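5,10-methylenetetrahydromethanopterin reductase (Methanopyrus kandleri, PDB 1EZW) catalyses the reversible, coenzyme F420-dependent reduction of methylene-tetrahydromethanopterin to methyl-tetrahydromethanopterin, a step of methanogenesis from carbon dioxide. Local coordinates at residues A91-G96 with S169-Y174; I75-I80 with E136-Y141. All blocks are in the same frame, centred on the assembly; numbering follows the deposited sequence.

Contact 1. Residues A91-G96 with S169-Y174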
ATOM      1  N   ALA A  91      16.015   4.920   1.513  1.00 14.93           N
ATOM      2  CA  ALA A  91      16.644   3.992   2.419  1.00 13.87           C
ATOM      3  C   ALA A  91      17.868   4.543   3.138  1.00 15.27           C
ATOM      4  O   ALA A  91      18.579   5.392   2.600  1.00 17.42           O
ATOM      5  CB  ALA A  91      17.050   2.711   1.664  1.00 16.66           C
ATOM      6  N   ILE A  92      18.080   4.008   4.322  1.00 15.17           N
ATOM      7  CA  ILE A  92      19.282   4.295   5.128  1.00 13.99           C
ATOM      8  C   ILE A  92      19.723   2.954   5.700  1.00 15.75           C
ATOM      9  O   ILE A  92      18.919   2.015   5.865  1.00 14.72           O
ATOM     10  CB  ILE A  92      19.009   5.309   6.268  1.00 16.44           C
ATOM     11  CG1 ILE A  92      17.934   4.770   7.218  1.00 17.35           C
ATOM     12  CG2 ILE A  92      18.649   6.661   5.663  1.00 17.24           C
ATOM     13  CD1 ILE A  92      17.395   5.787   8.276  1.00 18.60           C
ATOM     14  N   ILE A  93      21.011   2.822   6.032  1.00 14.69           N
ATOM     15  CA  ILE A  93      21.483   1.567   6.610  1.00 15.45           C
ATOM     16  C   ILE A  93      22.001   1.829   8.033  1.00 17.83           C
ATOM     17  O   ILE A  93      22.771   2.778   8.210  1.00 18.47           O
ATOM     18  CB  ILE A  93      22.704   1.037   5.814  1.00 15.19           C
ATOM     19  CG1 ILE A  93      22.306   0.722   4.377  1.00 17.10           C
ATOM     20  CG2 ILE A  93      23.291  -0.202   6.536  1.00 16.92           C
ATOM     21  CD1 ILE A  93      23.525   0.589   3.426  1.00 20.01           C
ATOM     22  N   GLY A  94      21.567   1.014   9.004  1.00 16.81           N
ATOM     23  CA  GLY A  94      22.070   1.061  10.378  1.00 17.77           C
ATOM     24  C   GLY A  94      22.768  -0.290  10.561  1.00 19.00           C
ATOM     25  O   GLY A  94      22.120  -1.313  10.495  1.00 19.00           O
ATOM     26  N   MET A  95      24.086  -0.324  10.798  1.00 16.35           N
ATOM     27  CA  MET A  95      24.776  -1.609  10.906  1.00 18.27           C
ATOM     28  C   MET A  95      25.554  -1.671  12.219  1.00 20.07           C
ATOM     29  O   MET A  95      26.258  -0.741  12.555  1.00 19.76           O
ATOM     30  CB  MET A  95      25.760  -1.716   9.725  1.00 18.44           C
ATOM     31  CG  MET A  95      26.579  -2.996   9.705  1.00 18.67           C
ATOM     32  SD  MET A  95      25.588  -4.486   9.443  1.00 20.20           S
ATOM     33  CE  MET A  95      24.978  -4.177   7.806  1.00 21.05           C
ATOM     34  N   GLY A  96      25.397  -2.750  12.951  1.00 18.97           N
ATOM     35  CA  GLY A  96      26.115  -2.932  14.206  1.00 19.35           C
ATOM     36  C   GLY A  96      26.661  -4.338  14.285  1.00 20.47           C
ATOM     37  O   GLY A  96      26.546  -5.117  13.350  1.00 20.55           O
ATOM     38  N   SER A 169      25.128   4.357  -4.393  0.70 22.84           N
ATOM     39  CA  SER A 169      26.016   4.522  -3.257  0.70 23.47           C
ATOM     40  C   SER A 169      25.752   5.763  -2.395  0.70 23.84           C
ATOM     41  O   SER A 169      26.440   5.964  -1.393  0.70 25.66           O
ATOM     42  CB  SER A 169      27.482   4.477  -3.712  0.70 25.66           C
ATOM     43  OG  SER A 169      27.723   5.502  -4.637  0.70 24.88           O
ATOM     44  N   ASP A 170      24.763   6.584  -2.759  1.00 22.57           N
ATOM     45  CA  ASP A 170      24.398   7.755  -1.943  1.00 22.04           C
ATOM     46  C   ASP A 170      23.600   7.303  -0.701  1.00 21.08           C
ATOM     47  O   ASP A 170      23.323   8.119   0.191  1.00 21.00           O
ATOM     48  CB  ASP A 170      23.563   8.768  -2.728  1.00 24.19           C
ATOM     49  CG  ASP A 170      24.397   9.591  -3.688  1.00 29.43           C
ATOM     50  OD1 ASP A 170      23.805  10.350  -4.484  1.00 32.55           O
ATOM     51  OD2 ASP A 170      25.639   9.482  -3.629  1.00 30.48           O
ATOM     52  N   ILE A 171      23.192   6.023  -0.647  1.00 19.16           N
ATOM     53  CA  ILE A 171      22.492   5.556   0.563  1.00 17.38           C
ATOM     54  C   ILE A 171      23.430   5.731   1.745  1.00 18.67           C
ATOM     55  O   ILE A 171      24.583   5.297   1.700  1.00 18.83           O
ATOM     56  CB  ILE A 171      22.108   4.043   0.451  1.00 17.04           C
ATOM     57  CG1 ILE A 171      21.080   3.896  -0.664  1.00 17.88           C
ATOM     58  CG2 ILE A 171      21.530   3.536   1.789  1.00 19.63           C
ATOM     59  CD1 ILE A 171      20.578   2.427  -0.855  1.00 17.20           C
ATOM     60  N   PRO A 172      22.971   6.402   2.808  1.00 18.62           N
ATOM     61  CA  PRO A 172      23.828   6.615   3.985  1.00 19.96           C
ATOM     62  C   PRO A 172      24.112   5.367   4.776  1.00 20.88           C
ATOM     63  O   PRO A 172      23.239   4.534   4.979  1.00 19.03           O
ATOM     64  CB  PRO A 172      23.051   7.617   4.836  1.00 21.72           C
ATOM     65  CG  PRO A 172      22.014   8.207   3.928  1.00 23.54           C
ATOM     66  CD  PRO A 172      21.659   7.045   2.976  1.00 20.68           C
ATOM     67  N   PHE A 173      25.354   5.256   5.253  1.00 17.69           N
ATOM     68  CA  PHE A 173      25.760   4.130   6.048  1.00 18.90           C
ATOM     69  C   PHE A 173      25.999   4.582   7.475  1.00 19.86           C
ATOM     70  O   PHE A 173      26.934   5.337   7.743  1.00 20.57           O
ATOM     71  CB  PHE A 173      27.081   3.536   5.502  1.00 18.13           C
ATOM     72  CG  PHE A 173      27.519   2.283   6.203  1.00 19.97           C
ATOM     73  CD1 PHE A 173      26.860   1.055   5.983  1.00 17.40           C
ATOM     74  CD2 PHE A 173      28.608   2.309   7.079  1.00 20.18           C
ATOM     75  CE1 PHE A 173      27.275  -0.116   6.614  1.00 19.91           C
ATOM     76  CE2 PHE A 173      29.027   1.133   7.719  1.00 19.62           C
ATOM     77  CZ  PHE A 173      28.377  -0.078   7.498  1.00 20.39           C
ATOM     78  N   TYR A 174      25.148   4.154   8.394  1.00 17.50           N
ATOM     79  CA  TYR A 174      25.332   4.501   9.804  1.00 18.26           C
ATOM     80  C   TYR A 174      25.811   3.282  10.570  1.00 19.56           C
ATOM     81  O   TYR A 174      25.332   2.174  10.358  1.00 17.63           O
ATOM     82  CB  TYR A 174      23.979   4.945  10.430  1.00 18.35           C
ATOM     83  CG  TYR A 174      23.550   6.342  10.078  1.00 15.68           C
ATOM     84  CD1 TYR A 174      23.243   6.710   8.765  1.00 18.52           C
ATOM     85  CD2 TYR A 174      23.450   7.318  11.075  1.00 17.19           C
ATOM     86  CE1 TYR A 174      22.848   8.006   8.446  1.00 20.60           C
ATOM     87  CE2 TYR A 174      23.060   8.635  10.776  1.00 17.63           C
ATOM     88  CZ  TYR A 174      22.760   8.974   9.452  1.00 19.02           C
ATOM     89  OH  TYR A 174      22.390  10.225   9.049  1.00 20.55           O
TER
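With CG anti to the backbone N (chi1 -175°), the Phe173 ring swings back toward 91-96, where Ile93 and Met95 meet it at a slant: Ile93 CG2 lies 3.8 Å from Phe173 CD1, and Met95 CB reaches the CE1-CZ side. Ile93 turns its CG2 the same way, anti to its own N, while its CG1 arm, beside that N (chi1 -63°), runs at about a right angle to Ile171 and meets Ile171 CG2 at 3.9 Å. Ile93 and Phe173 lie on one face of a parallel strand pair, in which they are in register, as Gly94 is with Tyr174. Three backbone bonds join the segments. Ile93 N donates to Pro172 O (3.0 Å); Tyr174 N gives its hydrogen to Ile93 O at 2.8 Å; Met95 N closes the series on Tyr174 O. Gly94 CA adds a CA-H...O contact to Tyr174 O (3.4 Å). Ahead of the paired residues in the chain, Ile171 CG2 and Pro172 CD pack against Ala91 O, and Pro172 also touches Ile92 CG2. On the face opposite Phe173, Tyr174 CB sits 3.3 Å from Ile93 O, and the Tyr174 hydroxyl is hydrogen-bonded to Asp225, while its ring meets Trp35 edge-to-face. Ile93 and Phe173 instead pack on helix 127-142, both on Tyr139, and Ile93 also on Ile80 of helix 73-86. One face thus looks inward across the barrel and the other to the surrounding helices, the two-sided pattern of neighbouring parallel strands in a TIM barrel, here of the luciferase-like family.

Contact 2. Residues I75-I80 with E136-Y141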
ATOM      1  N   ILE A  75      22.605 -10.676   0.939  1.00 15.84           N
ATOM      2  CA  ILE A  75      21.155 -10.635   1.211  1.00 15.80           C
ATOM      3  C   ILE A  75      20.818  -9.265   1.864  1.00 15.59           C
ATOM      4  O   ILE A  75      19.812  -8.619   1.518  1.00 15.04           O
ATOM      5  CB  ILE A  75      20.742 -11.790   2.102  1.00 15.35           C
ATOM      6  CG1 ILE A  75      20.846 -13.100   1.297  1.00 17.18           C
ATOM      7  CG2 ILE A  75      19.316 -11.580   2.640  1.00 16.30           C
ATOM      8  CD1 ILE A  75      19.918 -13.132   0.070  1.00 17.59           C
ATOM      9  N   THR A  76      21.638  -8.818   2.809  1.00 15.59           N
ATOM     10  CA  THR A  76      21.390  -7.494   3.388  1.00 15.15           C
ATOM     11  C   THR A  76      21.453  -6.428   2.271  1.00 16.07           C
ATOM     12  O   THR A  76      20.607  -5.537   2.211  1.00 14.82           O
ATOM     13  CB  THR A  76      22.441  -7.197   4.494  1.00 15.84           C
ATOM     14  OG1 THR A  76      22.219  -8.094   5.590  1.00 15.68           O
ATOM     15  CG2 THR A  76      22.310  -5.736   4.969  1.00 16.20           C
ATOM     16  N   ALA A  77      22.450  -6.511   1.363  1.00 14.51           N
ATOM     17  CA  ALA A  77      22.541  -5.547   0.267  1.00 13.69           C
ATOM     18  C   ALA A  77      21.232  -5.537  -0.563  1.00 15.12           C
ATOM     19  O   ALA A  77      20.696  -4.473  -0.905  1.00 15.26           O
ATOM     20  CB  ALA A  77      23.736  -5.884  -0.640  1.00 14.91           C
ATOM     21  N   SER A  78      20.788  -6.731  -0.955  1.00 13.83           N
ATOM     22  CA  SER A  78      19.544  -6.846  -1.699  1.00 14.53           C
ATOM     23  C   SER A  78      18.380  -6.183  -0.933  1.00 14.70           C
ATOM     24  O   SER A  78      17.593  -5.421  -1.550  1.00 15.26           O
ATOM     25  CB  SER A  78      19.216  -8.336  -1.942  1.00 15.45           C
ATOM     26  OG  SER A  78      17.945  -8.469  -2.605  1.00 15.46           O
ATOM     27  N   ASN A  79      18.250  -6.471   0.375  1.00 14.75           N
ATOM     28  CA  ASN A  79      17.179  -5.852   1.196  1.00 15.93           C
ATOM     29  C   ASN A  79      17.243  -4.332   1.088  1.00 14.77           C
ATOM     30  O   ASN A  79      16.234  -3.681   0.816  1.00 15.33           O
ATOM     31  CB  ASN A  79      17.300  -6.196   2.673  1.00 16.93           C
ATOM     32  CG  ASN A  79      16.970  -7.610   2.954  1.00 21.08           C
ATOM     33  OD1 ASN A  79      16.392  -8.267   2.113  1.00 21.86           O
ATOM     34  ND2 ASN A  79      17.299  -8.096   4.158  1.00 22.42           N
ATOM     35  N   ILE A  80      18.439  -3.774   1.295  1.00 16.64           N
ATOM     36  CA  ILE A  80      18.578  -2.323   1.239  1.00 15.08           C
ATOM     37  C   ILE A  80      18.261  -1.758  -0.133  1.00 15.48           C
ATOM     38  O   ILE A  80      17.535  -0.733  -0.238  1.00 14.45           O
ATOM     39  CB  ILE A  80      20.005  -1.900   1.698  1.00 16.23           C
ATOM     40  CG1 ILE A  80      20.210  -2.365   3.136  1.00 16.16           C
ATOM     41  CG2 ILE A  80      20.219  -0.404   1.456  1.00 17.72           C
ATOM     42  CD1 ILE A  80      19.260  -1.733   4.156  1.00 19.19           C
ATOM     43  N   GLU A 136      31.806  -2.940   2.442  0.50 20.66           N
ATOM     44  CA  GLU A 136      32.331  -3.041   1.079  0.50 21.39           C
ATOM     45  C   GLU A 136      31.410  -3.868   0.178  0.50 20.31           C
ATOM     46  O   GLU A 136      31.191  -3.510  -0.973  0.50 21.43           O
ATOM     47  CB  GLU A 136      33.737  -3.651   1.063  0.50 23.73           C
ATOM     48  CG  GLU A 136      34.753  -2.751   1.694  0.50 26.24           C
ATOM     49  CD  GLU A 136      34.814  -1.396   1.025  0.50 27.52           C
ATOM     50  OE1 GLU A 136      34.877  -0.394   1.762  0.50 31.25           O
ATOM     51  OE2 GLU A 136      34.800  -1.324  -0.230  0.50 27.93           O
ATOM     52  N   VAL A 137      30.891  -4.972   0.691  1.00 20.10           N
ATOM     53  CA  VAL A 137      30.001  -5.797  -0.115  1.00 20.55           C
ATOM     54  C   VAL A 137      28.716  -5.043  -0.479  1.00 19.80           C
ATOM     55  O   VAL A 137      28.261  -5.075  -1.626  1.00 17.82           O
ATOM     56  CB  VAL A 137      29.657  -7.102   0.622  1.00 20.32           C
ATOM     57  CG1 VAL A 137      28.473  -7.832  -0.081  1.00 19.73           C
ATOM     58  CG2 VAL A 137      30.911  -8.006   0.657  1.00 21.87           C
ATOM     59  N   ILE A 138      28.127  -4.375   0.503  1.00 19.42           N
ATOM     60  CA  ILE A 138      26.913  -3.631   0.206  1.00 20.20           C
ATOM     61  C   ILE A 138      27.109  -2.571  -0.840  1.00 18.26           C
ATOM     62  O   ILE A 138      26.309  -2.467  -1.765  1.00 17.46           O
ATOM     63  CB  ILE A 138      26.342  -2.993   1.506  1.00 19.36           C
ATOM     64  CG1 ILE A 138      25.879  -4.108   2.449  1.00 18.43           C
ATOM     65  CG2 ILE A 138      25.208  -2.009   1.145  1.00 20.15           C
ATOM     66  CD1 ILE A 138      25.414  -3.548   3.833  1.00 21.96           C
ATOM     67  N   TYR A 139      28.177  -1.769  -0.741  1.00 18.55           N
ATOM     68  CA  TYR A 139      28.337  -0.704  -1.708  1.00 19.01           C
ATOM     69  C   TYR A 139      28.764  -1.205  -3.081  1.00 19.23           C
ATOM     70  O   TYR A 139      28.393  -0.604  -4.081  1.00 19.44           O
ATOM     71  CB  TYR A 139      29.240   0.400  -1.122  1.00 18.92           C
ATOM     72  CG  TYR A 139      28.378   1.194  -0.130  1.00 17.39           C
ATOM     73  CD1 TYR A 139      28.193   0.745   1.185  1.00 17.81           C
ATOM     74  CD2 TYR A 139      27.677   2.318  -0.563  1.00 20.04           C
ATOM     75  CE1 TYR A 139      27.309   1.407   2.075  1.00 20.86           C
ATOM     76  CE2 TYR A 139      26.781   3.006   0.312  1.00 20.91           C
ATOM     77  CZ  TYR A 139      26.611   2.535   1.616  1.00 21.84           C
ATOM     78  OH  TYR A 139      25.743   3.163   2.481  1.00 22.02           O
ATOM     79  N   GLN A 140      29.511  -2.311  -3.141  1.00 18.40           N
ATOM     80  CA  GLN A 140      29.780  -2.882  -4.461  1.00 18.94           C
ATOM     81  C   GLN A 140      28.445  -3.291  -5.106  1.00 18.79           C
ATOM     82  O   GLN A 140      28.246  -3.088  -6.308  1.00 19.34           O
ATOM     83  CB  GLN A 140      30.676  -4.117  -4.410  1.00 19.17           C
ATOM     84  CG  GLN A 140      32.171  -3.784  -4.138  1.00 21.82           C
ATOM     85  CD  GLN A 140      33.030  -5.014  -4.357  1.00 25.27           C
ATOM     86  OE1 GLN A 140      32.741  -5.808  -5.255  1.00 23.36           O
ATOM     87  NE2 GLN A 140      34.129  -5.152  -3.576  1.00 23.49           N
ATOM     88  N   TYR A 141      27.530  -3.837  -4.303  1.00 18.41           N
ATOM     89  CA  TYR A 141      26.207  -4.268  -4.784  1.00 17.56           C
ATOM     90  C   TYR A 141      25.402  -3.049  -5.271  1.00 17.58           C
ATOM     91  O   TYR A 141      24.804  -3.062  -6.345  1.00 18.95           O
ATOM     92  CB  TYR A 141      25.483  -4.978  -3.627  1.00 16.75           C
ATOM     93  CG  TYR A 141      24.148  -5.599  -3.996  1.00 15.82           C
ATOM     94  CD1 TYR A 141      24.032  -6.961  -4.227  1.00 16.55           C
ATOM     95  CD2 TYR A 141      23.006  -4.804  -4.120  1.00 16.41           C
ATOM     96  CE1 TYR A 141      22.785  -7.547  -4.576  1.00 18.64           C
ATOM     97  CE2 TYR A 141      21.762  -5.372  -4.463  1.00 17.34           C
ATOM     98  CZ  TYR A 141      21.659  -6.736  -4.686  1.00 17.88           C
ATOM     99  OH  TYR A 141      20.420  -7.329  -4.962  1.00 16.36           O
TER
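Ala77, Tyr141 and Ile138 carry most of this helix-helix contact, with Ala77 CB set between the other two. The methyl lies over one face of the Tyr141 ring, 3.8 Å from its centroid and 28° off the normal, a CH-pi contact displaced toward the CG end, where Ala77 CB comes within 3.4 Å of Tyr141 CG. Tyr141 CG is anti to the backbone N (chi1 -175°), which extends the ring across helix 75-80 until Tyr141 OH lies 3.4 Å from Ser78 CB. Beyond that, the hydroxyl is hydrogen-bonded to Tyr40 O of the second subunit, and Ser78 OG to Asn42 O of the same subunit. Ile138 packs its CG1 on Ala77 CB at 4.2 Å and sends CD1 obliquely to Thr76 CG2. A leucine in place of Tyr141 would probably leave Ala77 without its aromatic cover and Tyr40 O of the second subunit without this hydroxyl partner. The segment axes come within 8.8 Å and cross at -47°, consistent with the small Ala77 at the nearest point, its CA closest to that of Ile138. Helices 73-86 and 127-142 thus pack against each other, with Ile80 and Ile138 both resting on Ile93 of strand 93-95 and the Tyr141 end turned to the second subunit.

How the contacts relate
Both contacts are buried, but at different depths: the centre of contact 1 lies about 11 Å from the centre of the chain, in the barrel wall, and that of contact 2 about 19 Å, in the helical layer where a second subunit adjoins it. Helix 73-86 leads on to strand 93-95 and helix 127-142 to strand 173-176, so the helix pair and the strand pair are built from successive elements. Contact 1 combines backbone hydrogen bonds with apolar packing, whereas contact 2 depends on apolar and CH-pi packing, with the hydroxyls of Ser78 and Tyr141 bonded to another chain. Tyr139 joins the layers: its OH lies 2.6 Å from Ile171 O, a probable hydrogen bond.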